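Local coordinates for protein endoglucanase A (Clostridium acetobutylicum, PDB 3IK2) that probably hydrolyses internal beta-1,4-glucosidic linkages of cellulose and related beta-glucans, as a glycoside hydrolase family 44 endoglucanase with a TIM-like barrel, at residues A[277-282]-A[385-390]; A[287-292]-A[300-305]. One frame throughout, in Å; residues are numbered along the deposited sequence.

Contact 1: residues A[277-282]-A[385-390]; sequences HWYPEA and WECNSD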
loop_
_atom_site.group_PDB
_atom_site.type_symbol
_atom_site.label_atom_id
_atom_site.label_comp_id
_atom_site.label_asym_id
_atom_site.label_seq_id
_atom_site.Cartn_x
_atom_site.Cartn_y
_atom_site.Cartn_z
ATOM N N HIS A 277 0.696 -7.367 -0.945
ATOM C CA HIS A 277 1.792 -6.873 -0.148
ATOM C C HIS A 277 3.099 -7.141 -0.868
ATOM O O HIS A 277 3.254 -8.156 -1.529
ATOM C CB HIS A 277 1.790 -7.505 1.252
ATOM C CG HIS A 277 0.544 -7.219 2.023
ATOM N ND1 HIS A 277 0.234 -7.853 3.203
ATOM C CD2 HIS A 277 -0.492 -6.384 1.757
ATOM C CE1 HIS A 277 -0.936 -7.416 3.638
ATOM N NE2 HIS A 277 -1.401 -6.532 2.773
ATOM N N TRP A 278 4.036 -6.209 -0.752
ATOM C CA TRP A 278 5.291 -6.308 -1.475
ATOM C C TRP A 278 6.422 -5.815 -0.608
ATOM O O TRP A 278 6.662 -4.612 -0.488
ATOM C CB TRP A 278 5.219 -5.517 -2.765
ATOM C CG TRP A 278 6.395 -5.720 -3.728
ATOM C CD1 TRP A 278 7.311 -4.784 -4.105
ATOM C CD2 TRP A 278 6.728 -6.916 -4.443
ATOM N NE1 TRP A 278 8.189 -5.323 -5.016
ATOM C CE2 TRP A 278 7.849 -6.626 -5.247
ATOM C CE3 TRP A 278 6.184 -8.203 -4.486
ATOM C CZ2 TRP A 278 8.451 -7.588 -6.083
ATOM C CZ3 TRP A 278 6.774 -9.159 -5.320
ATOM C CH2 TRP A 278 7.889 -8.840 -6.104
ATOM N N TYR A 279 7.078 -6.761 0.047
ATOM C CA TYR A 279 8.301 -6.484 0.759
ATOM C C TYR A 279 9.346 -7.078 -0.142
ATOM O O TYR A 279 9.351 -8.289 -0.333
ATOM C CB TYR A 279 8.311 -7.156 2.128
ATOM C CG TYR A 279 7.270 -6.583 3.069
ATOM C CD1 TYR A 279 7.541 -5.435 3.847
ATOM C CD2 TYR A 279 6.017 -7.187 3.198
ATOM C CE1 TYR A 279 6.569 -4.910 4.734
ATOM C CE2 TYR A 279 5.039 -6.656 4.077
ATOM C CZ TYR A 279 5.324 -5.516 4.835
ATOM O OH TYR A 279 4.360 -5.005 5.712
ATOM N N PRO A 280 10.172 -6.215 -0.775
ATOM C CA PRO A 280 11.148 -6.685 -1.766
ATOM C C PRO A 280 12.066 -7.811 -1.242
ATOM O O PRO A 280 12.545 -7.766 -0.097
ATOM C CB PRO A 280 11.955 -5.418 -2.120
ATOM C CG PRO A 280 11.548 -4.367 -1.110
ATOM C CD PRO A 280 10.212 -4.744 -0.597
ATOM N N GLU A 281 12.262 -8.817 -2.088
ATOM C CA GLU A 281 13.181 -9.912 -1.840
ATOM C C GLU A 281 14.575 -9.589 -2.393
ATOM O O GLU A 281 15.548 -10.295 -2.108
ATOM C CB GLU A 281 12.644 -11.201 -2.479
ATOM C CG GLU A 281 11.404 -11.774 -1.793
ATOM C CD GLU A 281 11.729 -12.668 -0.606
ATOM O OE1 GLU A 281 12.814 -12.541 -0.018
ATOM O OE2 GLU A 281 10.881 -13.496 -0.230
ATOM N N ALA A 282 14.649 -8.508 -3.171
ATOM C CA ALA A 282 15.897 -7.988 -3.742
ATOM C C ALA A 282 17.031 -7.945 -2.715
ATOM O O ALA A 282 16.846 -7.485 -1.580
ATOM C CB ALA A 282 15.651 -6.590 -4.322
ATOM N N TRP A 385 4.157 0.317 5.319
ATOM C CA TRP A 385 4.173 -0.391 6.592
ATOM C C TRP A 385 5.538 -0.148 7.266
ATOM O O TRP A 385 6.582 -0.452 6.683
ATOM C CB TRP A 385 3.921 -1.914 6.448
ATOM C CG TRP A 385 3.798 -2.571 7.797
ATOM C CD1 TRP A 385 4.834 -2.986 8.606
ATOM C CD2 TRP A 385 2.575 -2.872 8.527
ATOM N NE1 TRP A 385 4.330 -3.503 9.791
ATOM C CE2 TRP A 385 2.954 -3.450 9.764
ATOM C CE3 TRP A 385 1.203 -2.725 8.244
ATOM C CZ2 TRP A 385 2.013 -3.853 10.728
ATOM C CZ3 TRP A 385 0.258 -3.133 9.211
ATOM C CH2 TRP A 385 0.674 -3.690 10.430
ATOM N N GLU A 386 5.491 0.405 8.480
ATOM C CA GLU A 386 6.642 0.749 9.294
ATOM C C GLU A 386 7.382 -0.483 9.802
ATOM O O GLU A 386 6.777 -1.341 10.451
ATOM C CB GLU A 386 6.172 1.587 10.493
ATOM C CG GLU A 386 7.309 2.013 11.451
ATOM C CD GLU A 386 8.449 2.664 10.742
ATOM O OE1 GLU A 386 9.613 2.409 11.128
ATOM O OE2 GLU A 386 8.183 3.448 9.797
ATOM N N CYS A 387 8.683 -0.573 9.493
ATOM C CA CYS A 387 9.501 -1.702 9.946
ATOM C C CYS A 387 10.707 -1.370 10.839
ATOM O O CYS A 387 11.522 -2.263 11.097
ATOM C CB CYS A 387 9.978 -2.516 8.752
ATOM S SG CYS A 387 8.616 -3.193 7.790
ATOM N N ASN A 388 10.845 -0.120 11.289
ATOM C CA ASN A 388 12.026 0.279 12.035
ATOM C C ASN A 388 11.751 1.173 13.255
ATOM O O ASN A 388 12.439 2.165 13.448
ATOM C CB ASN A 388 13.028 0.990 11.088
ATOM C CG ASN A 388 14.477 0.932 11.599
ATOM O OD1 ASN A 388 14.839 0.056 12.403
ATOM N ND2 ASN A 388 15.311 1.858 11.115
ATOM N N SER A 389 10.733 0.831 14.040
ATOM C CA SER A 389 10.331 1.590 15.238
ATOM C C SER A 389 10.267 3.096 15.049
ATOM O O SER A 389 10.726 3.866 15.911
ATOM C CB SER A 389 11.229 1.232 16.431
ATOM O OG SER A 389 11.192 -0.175 16.646
ATOM N N ASP A 390 9.700 3.511 13.905
ATOM C CA ASP A 390 9.505 4.932 13.560
ATOM C C ASP A 390 10.815 5.704 13.344
ATOM O O ASP A 390 10.836 6.936 13.360
ATOM C CB ASP A 390 8.652 5.651 14.613
ATOM C CG ASP A 390 7.282 5.029 14.787
ATOM O OD1 ASP A 390 6.632 4.659 13.790
ATOM O OD2 ASP A 390 6.849 4.925 15.950
#
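Tyr279 pushes its phenol oxygen against the root of the Trp385 side chain at the C-terminal ends of the TIM-barrel strands, where the sixth strand (273-278) and the eighth (379-384) run out into loops on either side of strand 347-353. The touch is compact: Tyr279 OH lies 3.2 Å from Trp385 CB and 3.3 Å from Trp385 CG. CB lies at the edge of the tyrosine ring, close to its plane, and the hydroxyl approaches the indole obliquely, so the rings do not stack. Trp385 has CG anti to its own backbone N (chi1 -174°), which brings CG as well as CB beside the hydroxyl. The hydroxyl has a polar partner in Glu352 OE1, to which it is hydrogen-bonded, on the intervening strand. Glu352 stands on the seventh strand and Glu180, bonded to His277, follows the fourth, positions at which retaining TIM-barrel glycosidases such as those of clan GH-A carry their catalytic glutamates; this is consistent with a place at the active-site cleft. Cys387 adds a peripheral sulfur-aromatic contact: its SG lies 5.3 Å from the centroid of the Tyr279 ring, 68° off the normal, and 4.1 Å from Tyr279 CE1.

Contact 2: residues A[287-292]-A[300-305]; sequences QRVTTS and NKARMQ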
loop_
_atom_site.group_PDB
_atom_site.type_symbol
_atom_site.label_atom_id
_atom_site.label_comp_id
_atom_site.label_asym_id
_atom_site.label_seq_id
_atom_site.Cartn_x
_atom_site.Cartn_y
_atom_site.Cartn_z
ATOM N N GLN A 287 22.526 -9.277 1.476
ATOM C CA GLN A 287 21.430 -8.939 2.405
ATOM C C GLN A 287 20.159 -8.509 1.669
ATOM O O GLN A 287 20.223 -7.787 0.676
ATOM C CB GLN A 287 21.804 -7.814 3.390
ATOM C CG GLN A 287 22.934 -8.126 4.364
ATOM C CD GLN A 287 22.582 -9.212 5.385
ATOM O OE1 GLN A 287 21.423 -9.306 5.868
ATOM N NE2 GLN A 287 23.581 -10.050 5.716
ATOM N N ARG A 288 19.016 -8.937 2.196
ATOM C CA ARG A 288 17.717 -8.476 1.725
ATOM C C ARG A 288 17.552 -6.984 2.039
ATOM O O ARG A 288 17.910 -6.536 3.141
ATOM C CB ARG A 288 16.608 -9.306 2.345
ATOM C CG ARG A 288 15.280 -9.131 1.666
ATOM C CD ARG A 288 14.281 -10.010 2.327
ATOM N NE ARG A 288 12.950 -9.711 1.822
ATOM C CZ ARG A 288 11.841 -10.300 2.247
ATOM N NH1 ARG A 288 11.926 -11.217 3.204
ATOM N NH2 ARG A 288 10.662 -9.955 1.728
ATOM N N VAL A 289 17.050 -6.214 1.068
ATOM C CA VAL A 289 17.089 -4.726 1.147
ATOM C C VAL A 289 16.190 -4.144 2.243
ATOM O O VAL A 289 16.351 -2.988 2.667
ATOM C CB VAL A 289 16.799 -4.057 -0.238
ATOM C CG1 VAL A 289 17.796 -4.520 -1.269
ATOM C CG2 VAL A 289 15.349 -4.363 -0.740
ATOM N N THR A 290 15.241 -4.964 2.693
ATOM C CA THR A 290 14.335 -4.639 3.798
ATOM C C THR A 290 15.081 -4.445 5.133
ATOM O O THR A 290 14.486 -3.997 6.102
ATOM C CB THR A 290 13.249 -5.758 3.977
ATOM O OG1 THR A 290 13.893 -7.037 3.997
ATOM C CG2 THR A 290 12.236 -5.748 2.820
ATOM N N THR A 291 16.368 -4.792 5.190
ATOM C CA THR A 291 17.159 -4.573 6.406
ATOM C C THR A 291 17.255 -3.108 6.852
ATOM O O THR A 291 17.205 -2.200 6.034
ATOM C CB THR A 291 18.603 -5.137 6.319
ATOM O OG1 THR A 291 19.273 -4.833 7.543
ATOM C CG2 THR A 291 19.410 -4.498 5.166
ATOM N N SER A 292 17.432 -2.913 8.157
ATOM C CA SER A 292 17.686 -1.607 8.758
ATOM C C SER A 292 19.187 -1.227 8.756
ATOM O O SER A 292 19.550 -0.084 9.052
ATOM C CB SER A 292 17.163 -1.610 10.181
ATOM O OG SER A 292 18.071 -2.274 11.041
ATOM N N ASN A 300 22.576 -0.944 0.161
ATOM C CA ASN A 300 21.999 0.389 -0.083
ATOM C C ASN A 300 21.700 0.634 -1.568
ATOM O O ASN A 300 20.623 1.187 -1.946
ATOM C CB ASN A 300 22.867 1.505 0.477
ATOM C CG ASN A 300 23.084 1.412 1.994
ATOM O OD1 ASN A 300 22.398 0.689 2.699
ATOM N ND2 ASN A 300 24.032 2.212 2.499
ATOM N N LYS A 301 22.624 0.182 -2.412
ATOM C CA LYS A 301 22.507 0.351 -3.875
ATOM C C LYS A 301 21.373 -0.468 -4.465
ATOM O O LYS A 301 20.576 0.042 -5.238
ATOM C CB LYS A 301 23.826 0.003 -4.580
ATOM C CG LYS A 301 24.832 1.085 -4.447
ATOM C CD LYS A 301 26.216 0.671 -4.930
ATOM C CE LYS A 301 27.150 1.864 -4.857
ATOM N NZ LYS A 301 28.576 1.483 -5.065
ATOM N N ALA A 302 21.334 -1.749 -4.113
ATOM C CA ALA A 302 20.251 -2.623 -4.487
ATOM C C ALA A 302 18.896 -2.064 -4.063
ATOM O O ALA A 302 17.892 -2.283 -4.773
ATOM C CB ALA A 302 20.465 -4.002 -3.867
ATOM N N ARG A 303 18.863 -1.386 -2.907
ATOM C CA ARG A 303 17.630 -0.819 -2.349
ATOM C C ARG A 303 17.005 0.192 -3.294
ATOM O O ARG A 303 15.828 0.103 -3.602
ATOM C CB ARG A 303 17.883 -0.185 -0.970
ATOM C CG ARG A 303 16.678 0.537 -0.345
ATOM C CD ARG A 303 16.930 1.014 1.113
ATOM N NE ARG A 303 17.261 -0.108 1.973
ATOM C CZ ARG A 303 18.457 -0.316 2.530
ATOM N NH1 ARG A 303 19.455 0.548 2.337
ATOM N NH2 ARG A 303 18.654 -1.392 3.288
ATOM N N MET A 304 17.810 1.148 -3.758
ATOM C CA MET A 304 17.365 2.196 -4.691
ATOM C C MET A 304 17.025 1.667 -6.071
ATOM O O MET A 304 16.189 2.233 -6.745
ATOM C CB MET A 304 18.432 3.299 -4.788
ATOM C CG MET A 304 18.746 3.953 -3.440
ATOM S SD MET A 304 20.004 5.251 -3.573
ATOM C CE MET A 304 21.522 4.267 -3.617
ATOM N N GLN A 305 17.655 0.564 -6.478
ATOM C CA GLN A 305 17.301 -0.114 -7.742
ATOM C C GLN A 305 16.051 -0.987 -7.630
ATOM O O GLN A 305 15.397 -1.278 -8.633
ATOM C CB GLN A 305 18.470 -0.979 -8.257
ATOM C CG GLN A 305 19.798 -0.220 -8.501
ATOM C CD GLN A 305 19.631 1.008 -9.374
ATOM O OE1 GLN A 305 18.751 1.047 -10.223
ATOM N NE2 GLN A 305 20.482 2.033 -9.165
#
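Arg303 reaches back from its helix and takes the carbonyl oxygen of Val289 side-on with two nitrogens: NH2 donates to Val289 O at 2.9 Å, and NE to the same Val289 O at 3.1 Å. The N-H...O angles, 147° and 138°, show both bonds bent, as expected when two donors share one acceptor lying near the guanidinium plane. The side chain is extended through chi1 and chi2, then folds at chi3 (-59°), and this bend brings the guanidinium edge round to the turn. These residues belong to the excursion between the sixth and seventh strands of the TIM barrel: a short hairpin, 283-284 with 287-288, leads into a type I turn from Arg288 to Thr291 and on to helix 297-305. Rotation of the guanidinium is further limited by NH1, which donates to Asn300 OD1 at 3.0 Å from above the amide carbonyl plane and also bonds Ser362. Thr291 stands across the arginine at about a right angle, its CG2 meeting Arg303 NH2 at 3.7 Å near the guanidinium plane. Beside this polar grip Val289 turns toward the helix, its CG1 3.8 Å from Ala302 CB and its CB 4.1 Å from Arg303 CB.

Contact 1 is a surface contact by the barrel mouth, burying 110 Å², whereas contact 2 is partly buried and buries 197 Å² farther from the centre of the chain. The first bridges the loops after two non-neighbouring barrel strands through a tyrosine side chain, without a hydrogen bond between its segments; the second ties a turn to a nearby helix by a guanidinium group hydrogen-bonded to a backbone carbonyl, backed by apolar contact. Along the chain, 287-292 and 300-305 lie within the loop closed by contact 1. With centres about 11 Å apart, the two meet directly: Ala282 O lies 2.9 Å from Val289 N and Pro280 O 2.8 Å from Arg288 NE, probable hydrogen bonds joining the loop after strand 273-278 to hairpin strand 287-288 and its turn.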